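Local coordinates for protein pngf-ii (Elizabethkingia meningoseptica, PDB 4R4X) that probably hydrolyses the bond between N-linked glycans and asparagine side chains, acting as a peptide:N-glycosidase that releases the sugar chains from glycoproteins, at residues 233-238 against 327-332. Numbering follows the deposited sequence.
Sequences FVELKQ and PYRQDI
The carbonyl oxygen of Tyr328 accepts two backbone groups of 233-238: the amide N of Leu236 at 2.8 Å, with a nearly straight N-H...O angle of 174°, and a longer CA-H...O contact from Glu235. Tyr328 N returns a hydrogen bond to Leu236 O, and a second reciprocal pair links Val234 with Gln330, where Val234 N meets Gln330 O at 2.9 Å. Two hydrogen-bonded pairs, separated by the non-hydrogen-bonded pair Glu235-Arg329, identify a regular antiparallel pairing.

On the face carrying Phe233, Glu235 and Arg329, aromatic and charged groups meet. Asp331 CA stands over the Phe233 ring face, offset toward the rim; lying 26° off the normal, it makes a CH-pi contact. The Asp331 carboxylate stacks roughly parallel to that ring. Arg329, extended from CG to NE with CG anti to its own N (chi1 -169°), reaches across Phe233 and puts NE 3.7 Å from Phe233 CB. Glu235 OE2 lies 4.5 Å from Arg329 NE and well out of the guanidinium plane, so the attraction is electrostatic at most; Arg329 NH2 instead bonds Ser365 OG. Farther along, Lys237 CD packs on Pro327 CB.

The reverse face is mainly apolar. Leu236 and Tyr328 run side by side, and Leu236 CD2 lies 3.5 Å from Tyr328 CD1, while Val234 CG1 touches Ile332 CG2 at 4.0 Å. The Tyr328 hydroxyl is hydrogen-bonded to Phe303 O.

Within the part of the chain matching the N-terminal domain of PNGase F, strand 326-331 edges a four-stranded antiparallel sheet. Strand 231-240 joins it to strand 358-367. The Val234, Leu236, Tyr328 and Gln330 face packs on Met300 of strand 297-303 in the larger sheet, consistent with the jelly-roll beta-sandwich of PNGase F.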
loop_
_atom_site.group_PDB
_atom_site.type_symbol
_atom_site.label_atom_id
_atom_site.label_comp_id
_atom_site.label_asym_id
_atom_site.label_seq_id
_atom_site.Cartn_x
_atom_site.Cartn_y
_atom_site.Cartn_z
ATOM N N PHE A 233 -0.380 3.172 -3.314
ATOM C CA PHE A 233 -0.446 1.730 -3.291
ATOM C C PHE A 233 -1.912 1.303 -3.136
ATOM O O PHE A 233 -2.740 2.037 -2.571
ATOM C CB PHE A 233 0.336 1.152 -2.097
ATOM C CG PHE A 233 1.827 1.248 -2.217
ATOM C CD1 PHE A 233 2.470 2.440 -2.042
ATOM C CD2 PHE A 233 2.595 0.097 -2.452
ATOM C CE1 PHE A 233 3.853 2.518 -2.140
ATOM C CE2 PHE A 233 3.983 0.167 -2.556
ATOM C CZ PHE A 233 4.606 1.389 -2.409
ATOM N N VAL A 234 -2.218 0.111 -3.649
ATOM C CA VAL A 234 -3.521 -0.486 -3.491
ATOM C C VAL A 234 -3.322 -1.815 -2.816
ATOM O O VAL A 234 -2.430 -2.569 -3.215
ATOM C CB VAL A 234 -4.255 -0.645 -4.837
ATOM C CG1 VAL A 234 -3.433 -1.440 -5.855
ATOM C CG2 VAL A 234 -5.615 -1.282 -4.626
ATOM N N GLU A 235 -4.134 -2.081 -1.789
ATOM C CA GLU A 235 -4.038 -3.326 -1.010
ATOM C C GLU A 235 -5.361 -4.075 -0.895
ATOM O O GLU A 235 -6.376 -3.527 -0.456
ATOM C CB GLU A 235 -3.486 -3.070 0.387
ATOM C CG GLU A 235 -3.174 -4.364 1.164
ATOM C CD GLU A 235 -2.411 -4.089 2.459
ATOM O OE1 GLU A 235 -1.461 -4.823 2.778
ATOM O OE2 GLU A 235 -2.768 -3.131 3.174
ATOM N N LEU A 236 -5.326 -5.348 -1.281
ATOM C CA LEU A 236 -6.486 -6.217 -1.255
ATOM C C LEU A 236 -6.174 -7.429 -0.388
ATOM O O LEU A 236 -5.043 -7.964 -0.435
ATOM C CB LEU A 236 -6.835 -6.667 -2.683
ATOM C CG LEU A 236 -8.101 -7.547 -2.752
ATOM C CD1 LEU A 236 -9.017 -7.149 -3.887
ATOM C CD2 LEU A 236 -7.748 -9.006 -2.845
ATOM N N LYS A 237 -7.160 -7.852 0.399
ATOM C CA LYS A 237 -7.055 -9.079 1.187
ATOM C C LYS A 237 -8.206 -9.967 0.757
ATOM O O LYS A 237 -9.298 -9.485 0.518
ATOM C CB LYS A 237 -7.157 -8.793 2.693
ATOM C CG LYS A 237 -6.208 -7.768 3.266
ATOM C CD LYS A 237 -4.741 -8.158 3.147
ATOM C CE LYS A 237 -3.843 -7.086 3.780
ATOM N NZ LYS A 237 -4.059 -6.995 5.257
ATOM N N GLN A 238 -7.966 -11.257 0.611
ATOM C CA GLN A 238 -8.958 -12.166 0.022
ATOM C C GLN A 238 -8.978 -13.499 0.755
ATOM O O GLN A 238 -7.961 -13.942 1.250
ATOM C CB GLN A 238 -8.620 -12.406 -1.457
ATOM C CG GLN A 238 -9.420 -13.474 -2.185
ATOM C CD GLN A 238 -8.870 -14.887 -2.038
ATOM O OE1 GLN A 238 -7.683 -15.093 -1.804
ATOM N NE2 GLN A 238 -9.730 -15.870 -2.202
ATOM N N PRO A 327 -2.956 -11.781 0.871
ATOM C CA PRO A 327 -2.775 -10.362 0.682
ATOM C C PRO A 327 -2.116 -10.057 -0.660
ATOM O O PRO A 327 -1.233 -10.804 -1.102
ATOM C CB PRO A 327 -1.828 -10.003 1.799
ATOM C CG PRO A 327 -0.943 -11.220 1.922
ATOM C CD PRO A 327 -1.755 -12.396 1.460
ATOM N N TYR A 328 -2.563 -8.965 -1.272
ATOM C CA TYR A 328 -2.010 -8.462 -2.515
ATOM C C TYR A 328 -1.849 -6.951 -2.397
ATOM O O TYR A 328 -2.815 -6.241 -2.106
ATOM C CB TYR A 328 -2.938 -8.740 -3.687
ATOM C CG TYR A 328 -3.472 -10.152 -3.854
ATOM C CD1 TYR A 328 -4.597 -10.571 -3.159
ATOM C CD2 TYR A 328 -2.891 -11.041 -4.767
ATOM C CE1 TYR A 328 -5.136 -11.834 -3.356
ATOM C CE2 TYR A 328 -3.414 -12.317 -4.954
ATOM C CZ TYR A 328 -4.537 -12.701 -4.245
ATOM O OH TYR A 328 -5.103 -13.947 -4.429
ATOM N N ARG A 329 -0.653 -6.450 -2.655
ATOM C CA ARG A 329 -0.443 -5.018 -2.614
ATOM C C ARG A 329 0.454 -4.601 -3.764
ATOM O O ARG A 329 1.563 -5.137 -3.936
ATOM C CB ARG A 329 0.156 -4.583 -1.270
ATOM C CG ARG A 329 0.161 -3.063 -1.042
ATOM C CD ARG A 329 0.713 -2.683 0.334
ATOM N NE ARG A 329 0.448 -1.280 0.704
ATOM C CZ ARG A 329 1.072 -0.612 1.675
ATOM N NH1 ARG A 329 2.045 -1.184 2.382
ATOM N NH2 ARG A 329 0.747 0.660 1.944
ATOM N N GLN A 330 -0.027 -3.625 -4.525
ATOM C CA GLN A 330 0.691 -3.114 -5.684
ATOM C C GLN A 330 0.916 -1.590 -5.605
ATOM O O GLN A 330 0.013 -0.820 -5.241
ATOM C CB GLN A 330 -0.097 -3.413 -6.946
ATOM C CG GLN A 330 0.632 -2.949 -8.216
ATOM C CD GLN A 330 0.228 -3.684 -9.462
ATOM O OE1 GLN A 330 0.049 -3.095 -10.556
ATOM N NE2 GLN A 330 0.089 -4.949 -9.340
ATOM N N ASP A 331 2.120 -1.189 -5.962
ATOM C CA ASP A 331 2.507 0.218 -6.146
ATOM C C ASP A 331 1.855 0.684 -7.440
ATOM O O ASP A 331 2.060 0.083 -8.486
ATOM C CB ASP A 331 4.016 0.261 -6.230
ATOM C CG ASP A 331 4.599 1.672 -6.389
ATOM O OD1 ASP A 331 3.855 2.646 -6.675
ATOM O OD2 ASP A 331 5.839 1.767 -6.246
ATOM N N ILE A 332 1.041 1.725 -7.368
ATOM C CA ILE A 332 0.372 2.258 -8.552
ATOM C C ILE A 332 0.686 3.755 -8.761
ATOM O O ILE A 332 -0.119 4.483 -9.352
ATOM C CB ILE A 332 -1.158 2.045 -8.472
ATOM C CG1 ILE A 332 -1.719 2.504 -7.131
ATOM C CG2 ILE A 332 -1.517 0.586 -8.695
ATOM C CD1 ILE A 332 -3.243 2.559 -7.146
#